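Local atomic coordinates of phospholipase C-beta (PLC-beta) (Sepia officinalis, PDB entry 3QR0), a protein that belongs to the phospholipase C-beta family of multidomain enzymes, joining PH, EF-hand-like, TIM-barrel and C2 domains, with a calcium ion bound in the barrel. Residues I245-N255 with L270-I280. Sequence-based numbering, arbitrary orientation.
Sequences ITTVMFRDFLN and LYTDAQCEALI
Leu254 CD1 sits squarely over one face of the Tyr271 ring, 3.8 Å from the ring centroid, a CH-pi contact, while Asn255 OD1 lies in plane at the ring's edge. The same methyl covers the rim of one Phe250 face; Leu279 CB meets the edge of Phe250, and Phe305 packs edge-to-face on it. Arg251 NE and NH2 grip Asp252 OD2 side-on, OD2 lying in the guanidinium plane while both nitrogens meet it from one face of the carboxylate. Arg251 NH1 reaches across to the syn lone pair of Asp273 OD1 at 2.9 Å, 29° out of the guanidinium plane, closing a salt-bridge network. Here helix segments 247-255 and 273-280 of the EF-hand-like region pack at 104°, nearly perpendicular, their segment axes 8.8 Å apart at closest approach. Each supplies a knob: Thr247 enters between Asp273, Cys276, Glu277 and Ile280, and Cys276 between Thr247, Phe250, Arg251 and Leu254, its SG 3.6 Å from Arg251 CA. Beside them, the Asn255 amide pairs with the Tyr271 backbone, OD1 accepting from Tyr271 N at 3.0 Å and ND2 giving a nearly straight bond (169°) to Tyr271 O. Tyr271 OH bonds to Glu310, and one water bridges Thr247 OG1 and Glu277 OE1.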
ATOM      1  N   ILE A 245      32.535 -10.984 -15.922  1.00 32.70           N
ATOM      2  CA  ILE A 245      32.159 -11.592 -14.651  1.00 31.73           C
ATOM      3  C   ILE A 245      31.972 -13.085 -14.902  1.00 31.72           C
ATOM      4  O   ILE A 245      31.093 -13.478 -15.669  1.00 31.38           O
ATOM      5  CB  ILE A 245      30.852 -10.984 -14.087  1.00 30.85           C
ATOM      6  CG1 ILE A 245      31.034  -9.492 -13.780  1.00 30.84           C
ATOM      7  CG2 ILE A 245      30.410 -11.713 -12.823  1.00 29.65           C
ATOM      8  CD1 ILE A 245      29.741  -8.782 -13.388  1.00 29.78           C
ATOM      9  N   THR A 246      32.818 -13.904 -14.279  1.00 31.74           N
ATOM     10  CA  THR A 246      32.731 -15.360 -14.419  1.00 31.76           C
ATOM     11  C   THR A 246      31.583 -15.922 -13.572  1.00 30.79           C
ATOM     12  O   THR A 246      31.050 -15.235 -12.700  1.00 29.90           O
ATOM     13  CB  THR A 246      34.045 -16.052 -14.004  1.00 32.48           C
ATOM     14  OG1 THR A 246      34.277 -15.856 -12.603  1.00 32.15           O
ATOM     15  CG2 THR A 246      35.234 -15.500 -14.803  1.00 33.62           C
ATOM     16  N   THR A 247      31.212 -17.173 -13.841  1.00 30.71           N
ATOM     17  CA  THR A 247      30.183 -17.878 -13.069  1.00 30.17           C
ATOM     18  C   THR A 247      30.443 -17.824 -11.564  1.00 29.77           C
ATOM     19  O   THR A 247      29.537 -17.545 -10.782  1.00 29.40           O
ATOM     20  CB  THR A 247      30.084 -19.356 -13.496  1.00 30.68           C
ATOM     21  OG1 THR A 247      29.695 -19.426 -14.871  1.00 30.89           O
ATOM     22  CG2 THR A 247      29.070 -20.110 -12.638  1.00 29.85           C
ATOM     23  N   VAL A 248      31.687 -18.074 -11.172  1.00 30.59           N
ATOM     24  CA  VAL A 248      32.070 -18.087  -9.760  1.00 30.51           C
ATOM     25  C   VAL A 248      32.001 -16.683  -9.151  1.00 29.92           C
ATOM     26  O   VAL A 248      31.526 -16.517  -8.026  1.00 29.21           O
ATOM     27  CB  VAL A 248      33.467 -18.702  -9.571  1.00 31.35           C
ATOM     28  CG1 VAL A 248      33.922 -18.586  -8.126  1.00 31.72           C
ATOM     29  CG2 VAL A 248      33.444 -20.163  -9.996  1.00 32.30           C
ATOM     30  N   MET A 249      32.446 -15.677  -9.904  1.00 30.03           N
ATOM     31  CA  MET A 249      32.335 -14.283  -9.464  1.00 29.75           C
ATOM     32  C   MET A 249      30.879 -13.859  -9.293  1.00 28.54           C
ATOM     33  O   MET A 249      30.547 -13.132  -8.360  1.00 28.01           O
ATOM     34  CB  MET A 249      33.020 -13.338 -10.451  1.00 30.48           C
ATOM     35  CG  MET A 249      34.530 -13.402 -10.445  1.00 32.60           C
ATOM     36  SD  MET A 249      35.212 -12.451 -11.825  1.00 36.21           S
ATOM     37  CE  MET A 249      36.913 -13.000 -11.768  1.00 36.08           C
ATOM     38  N   PHE A 250      30.014 -14.303 -10.202  1.00 27.97           N
ATOM     39  CA  PHE A 250      28.598 -13.972 -10.126  1.00 26.85           C
ATOM     40  C   PHE A 250      27.955 -14.667  -8.922  1.00 26.27           C
ATOM     41  O   PHE A 250      27.177 -14.057  -8.187  1.00 25.66           O
ATOM     42  CB  PHE A 250      27.887 -14.342 -11.440  1.00 26.84           C
ATOM     43  CG  PHE A 250      26.491 -13.782 -11.567  1.00 26.70           C
ATOM     44  CD1 PHE A 250      26.239 -12.429 -11.348  1.00 26.40           C
ATOM     45  CD2 PHE A 250      25.430 -14.604 -11.930  1.00 26.83           C
ATOM     46  CE1 PHE A 250      24.953 -11.916 -11.468  1.00 26.54           C
ATOM     47  CE2 PHE A 250      24.144 -14.097 -12.058  1.00 26.39           C
ATOM     48  CZ  PHE A 250      23.901 -12.753 -11.825  1.00 26.56           C
ATOM     49  N   ARG A 251      28.296 -15.933  -8.717  1.00 26.70           N
ATOM     50  CA  ARG A 251      27.798 -16.705  -7.579  1.00 26.69           C
ATOM     51  C   ARG A 251      28.124 -16.015  -6.252  1.00 26.33           C
ATOM     52  O   ARG A 251      27.257 -15.848  -5.397  1.00 25.59           O
ATOM     53  CB  ARG A 251      28.416 -18.099  -7.594  1.00 27.47           C
ATOM     54  CG  ARG A 251      27.889 -19.044  -6.511  1.00 28.27           C
ATOM     55  CD  ARG A 251      28.869 -20.158  -6.275  1.00 29.56           C
ATOM     56  NE  ARG A 251      30.102 -19.650  -5.687  1.00 30.50           N
ATOM     57  CZ  ARG A 251      31.238 -20.330  -5.588  1.00 31.15           C
ATOM     58  NH1 ARG A 251      31.335 -21.577  -6.037  1.00 32.27           N
ATOM     59  NH2 ARG A 251      32.292 -19.754  -5.032  1.00 32.22           N
ATOM     60  N   ASP A 252      29.377 -15.606  -6.096  1.00 26.81           N
ATOM     61  CA  ASP A 252      29.811 -14.921  -4.882  1.00 27.06           C
ATOM     62  C   ASP A 252      29.138 -13.557  -4.733  1.00 26.18           C
ATOM     63  O   ASP A 252      28.789 -13.165  -3.623  1.00 25.39           O
ATOM     64  CB  ASP A 252      31.335 -14.798  -4.851  1.00 28.04           C
ATOM     65  CG  ASP A 252      32.021 -16.144  -4.665  1.00 29.99           C
ATOM     66  OD1 ASP A 252      33.256 -16.216  -4.825  1.00 33.79           O
ATOM     67  OD2 ASP A 252      31.329 -17.140  -4.358  1.00 32.16           O
ATOM     68  N   PHE A 253      28.927 -12.856  -5.847  1.00 25.87           N
ATOM     69  CA  PHE A 253      28.157 -11.612  -5.834  1.00 25.52           C
ATOM     70  C   PHE A 253      26.746 -11.857  -5.285  1.00 24.80           C
ATOM     71  O   PHE A 253      26.296 -11.161  -4.377  1.00 24.38           O
ATOM     72  CB  PHE A 253      28.100 -11.012  -7.245  1.00 25.52           C
ATOM     73  CG  PHE A 253      27.111  -9.893  -7.406  1.00 24.99           C
ATOM     74  CD1 PHE A 253      27.267  -8.701  -6.719  1.00 24.85           C
ATOM     75  CD2 PHE A 253      26.046 -10.015  -8.285  1.00 25.27           C
ATOM     76  CE1 PHE A 253      26.361  -7.669  -6.882  1.00 24.47           C
ATOM     77  CE2 PHE A 253      25.142  -8.984  -8.454  1.00 24.23           C
ATOM     78  CZ  PHE A 253      25.299  -7.809  -7.754  1.00 24.48           C
ATOM     79  N   LEU A 254      26.061 -12.860  -5.827  1.00 24.96           N
ATOM     80  CA  LEU A 254      24.703 -13.184  -5.389  1.00 24.45           C
ATOM     81  C   LEU A 254      24.650 -13.655  -3.935  1.00 24.74           C
ATOM     82  O   LEU A 254      23.731 -13.286  -3.198  1.00 24.27           O
ATOM     83  CB  LEU A 254      24.074 -14.241  -6.304  1.00 24.43           C
ATOM     84  CG  LEU A 254      23.814 -13.817  -7.755  1.00 24.66           C
ATOM     85  CD1 LEU A 254      23.319 -15.001  -8.590  1.00 25.22           C
ATOM     86  CD2 LEU A 254      22.833 -12.687  -7.808  1.00 23.56           C
ATOM     87  N   ASN A 255      25.629 -14.462  -3.527  1.00 25.37           N
ATOM     88  CA  ASN A 255      25.636 -15.050  -2.187  1.00 25.91           C
ATOM     89  C   ASN A 255      26.241 -14.150  -1.095  1.00 26.66           C
ATOM     90  O   ASN A 255      25.955 -14.356   0.083  1.00 26.29           O
ATOM     91  CB  ASN A 255      26.365 -16.402  -2.198  1.00 26.43           C
ATOM     92  CG  ASN A 255      25.597 -17.490  -2.950  1.00 26.28           C
ATOM     93  OD1 ASN A 255      24.381 -17.408  -3.129  1.00 26.13           O
ATOM     94  ND2 ASN A 255      26.313 -18.521  -3.381  1.00 26.46           N
ATOM     95  N   LEU A 270      21.748 -21.242  -0.964  1.00 33.87           N
ATOM     96  CA  LEU A 270      22.696 -20.427  -1.718  1.00 32.97           C
ATOM     97  C   LEU A 270      22.608 -20.771  -3.200  1.00 32.18           C
ATOM     98  O   LEU A 270      22.281 -21.901  -3.555  1.00 31.99           O
ATOM     99  CB  LEU A 270      24.128 -20.682  -1.238  1.00 33.29           C
ATOM    100  CG  LEU A 270      24.517 -20.209   0.165  1.00 33.15           C
ATOM    101  CD1 LEU A 270      25.916 -20.701   0.502  1.00 32.06           C
ATOM    102  CD2 LEU A 270      24.444 -18.702   0.265  1.00 31.61           C
ATOM    103  N   TYR A 271      22.907 -19.799  -4.058  1.00 31.17           N
ATOM    104  CA  TYR A 271      23.078 -20.067  -5.485  1.00 30.93           C
ATOM    105  C   TYR A 271      24.275 -20.997  -5.718  1.00 31.40           C
ATOM    106  O   TYR A 271      25.307 -20.871  -5.051  1.00 31.31           O
ATOM    107  CB  TYR A 271      23.296 -18.769  -6.271  1.00 30.66           C
ATOM    108  CG  TYR A 271      22.058 -17.930  -6.465  1.00 29.75           C
ATOM    109  CD1 TYR A 271      21.758 -16.894  -5.591  1.00 29.19           C
ATOM    110  CD2 TYR A 271      21.193 -18.160  -7.534  1.00 29.95           C
ATOM    111  CE1 TYR A 271      20.635 -16.111  -5.767  1.00 28.73           C
ATOM    112  CE2 TYR A 271      20.055 -17.377  -7.721  1.00 29.02           C
ATOM    113  CZ  TYR A 271      19.784 -16.355  -6.831  1.00 28.70           C
ATOM    114  OH  TYR A 271      18.670 -15.570  -6.993  1.00 27.72           O
ATOM    115  N   THR A 272      24.128 -21.915  -6.667  1.00 31.58           N
ATOM    116  CA  THR A 272      25.196 -22.835  -7.048  1.00 32.32           C
ATOM    117  C   THR A 272      25.856 -22.396  -8.358  1.00 32.95           C
ATOM    118  O   THR A 272      25.352 -21.503  -9.050  1.00 32.21           O
ATOM    119  CB  THR A 272      24.651 -24.263  -7.238  1.00 32.81           C
ATOM    120  OG1 THR A 272      23.742 -24.288  -8.347  1.00 32.48           O
ATOM    121  CG2 THR A 272      23.936 -24.753  -5.972  1.00 32.27           C
ATOM    122  N   ASP A 273      26.973 -23.044  -8.694  1.00 34.09           N
ATOM    123  CA  ASP A 273      27.669 -22.831  -9.970  1.00 35.17           C
ATOM    124  C   ASP A 273      26.738 -23.062 -11.149  1.00 34.97           C
ATOM    125  O   ASP A 273      26.625 -22.214 -12.033  1.00 34.56           O
ATOM    126  CB  ASP A 273      28.856 -23.792 -10.127  1.00 36.42           C
ATOM    127  CG  ASP A 273      30.036 -23.434  -9.244  1.00 38.21           C
ATOM    128  OD1 ASP A 273      29.908 -22.514  -8.414  1.00 40.20           O
ATOM    129  OD2 ASP A 273      31.102 -24.085  -9.384  1.00 41.45           O
ATOM    130  N   ALA A 274      26.085 -24.221 -11.147  1.00 35.24           N
ATOM    131  CA  ALA A 274      25.224 -24.639 -12.255  1.00 35.29           C
ATOM    132  C   ALA A 274      24.066 -23.665 -12.486  1.00 34.31           C
ATOM    133  O   ALA A 274      23.736 -23.357 -13.628  1.00 34.21           O
ATOM    134  CB  ALA A 274      24.696 -26.055 -12.014  1.00 35.72           C
ATOM    135  N   GLN A 275      23.459 -23.185 -11.403  1.00 33.69           N
ATOM    136  CA  GLN A 275      22.389 -22.190 -11.496  1.00 33.01           C
ATOM    137  C   GLN A 275      22.891 -20.867 -12.067  1.00 32.33           C
ATOM    138  O   GLN A 275      22.224 -20.255 -12.899  1.00 31.63           O
ATOM    139  CB  GLN A 275      21.761 -21.928 -10.130  1.00 32.91           C
ATOM    140  CG  GLN A 275      20.972 -23.097  -9.562  1.00 34.78           C
ATOM    141  CD  GLN A 275      20.659 -22.929  -8.082  1.00 36.89           C
ATOM    142  OE1 GLN A 275      21.034 -21.932  -7.460  1.00 37.22           O
ATOM    143  NE2 GLN A 275      19.962 -23.908  -7.511  1.00 38.94           N
ATOM    144  N   CYS A 276      24.062 -20.429 -11.609  1.00 31.87           N
ATOM    145  CA  CYS A 276      24.642 -19.161 -12.055  1.00 31.51           C
ATOM    146  C   CYS A 276      25.099 -19.196 -13.513  1.00 31.80           C
ATOM    147  O   CYS A 276      24.899 -18.228 -14.245  1.00 31.39           O
ATOM    148  CB  CYS A 276      25.788 -18.742 -11.133  1.00 31.60           C
ATOM    149  SG  CYS A 276      25.191 -18.201  -9.523  1.00 31.35           S
ATOM    150  N   GLU A 277      25.697 -20.307 -13.938  1.00 32.22           N
ATOM    151  CA  GLU A 277      26.020 -20.496 -15.352  1.00 32.82           C
ATOM    152  C   GLU A 277      24.754 -20.389 -16.200  1.00 32.03           C
ATOM    153  O   GLU A 277      24.769 -19.774 -17.266  1.00 32.18           O
ATOM    154  CB  GLU A 277      26.691 -21.852 -15.586  1.00 33.85           C
ATOM    155  CG  GLU A 277      27.162 -22.068 -17.019  1.00 35.84           C
ATOM    156  CD  GLU A 277      27.785 -23.433 -17.223  1.00 38.30           C
ATOM    157  OE1 GLU A 277      28.983 -23.592 -16.922  1.00 39.40           O
ATOM    158  OE2 GLU A 277      27.075 -24.347 -17.691  1.00 40.39           O
ATOM    159  N   ALA A 278      23.664 -20.974 -15.708  1.00 31.09           N
ATOM    160  CA  ALA A 278      22.385 -20.975 -16.421  1.00 30.56           C
ATOM    161  C   ALA A 278      21.767 -19.581 -16.460  1.00 29.72           C
ATOM    162  O   ALA A 278      21.255 -19.159 -17.496  1.00 29.95           O
ATOM    163  CB  ALA A 278      21.420 -21.966 -15.776  1.00 30.34           C
ATOM    164  N   LEU A 279      21.806 -18.869 -15.337  1.00 28.81           N
ATOM    165  CA  LEU A 279      21.326 -17.484 -15.299  1.00 28.14           C
ATOM    166  C   LEU A 279      22.130 -16.584 -16.238  1.00 28.24           C
ATOM    167  O   LEU A 279      21.558 -15.742 -16.948  1.00 27.48           O
ATOM    168  CB  LEU A 279      21.386 -16.919 -13.875  1.00 27.75           C
ATOM    169  CG  LEU A 279      20.389 -17.499 -12.865  1.00 27.96           C
ATOM    170  CD1 LEU A 279      20.675 -16.938 -11.478  1.00 29.41           C
ATOM    171  CD2 LEU A 279      18.950 -17.225 -13.263  1.00 27.33           C
ATOM    172  N   ILE A 280      23.450 -16.754 -16.235  1.00 28.39           N
ATOM    173  CA  ILE A 280      24.319 -15.979 -17.121  1.00 28.84           C
ATOM    174  C   ILE A 280      23.915 -16.200 -18.587  1.00 29.49           C
ATOM    175  O   ILE A 280      23.794 -15.240 -19.349  1.00 29.41           O
ATOM    176  CB  ILE A 280      25.814 -16.313 -16.896  1.00 29.34           C
ATOM    177  CG1 ILE A 280      26.284 -15.726 -15.564  1.00 28.63           C
ATOM    178  CG2 ILE A 280      26.678 -15.770 -18.038  1.00 29.55           C
ATOM    179  CD1 ILE A 280      27.654 -16.188 -15.127  1.00 28.44           C
TER
HETATM  180  O   HOH W   1      30.434 -21.772 -15.923  1.00 40.24           O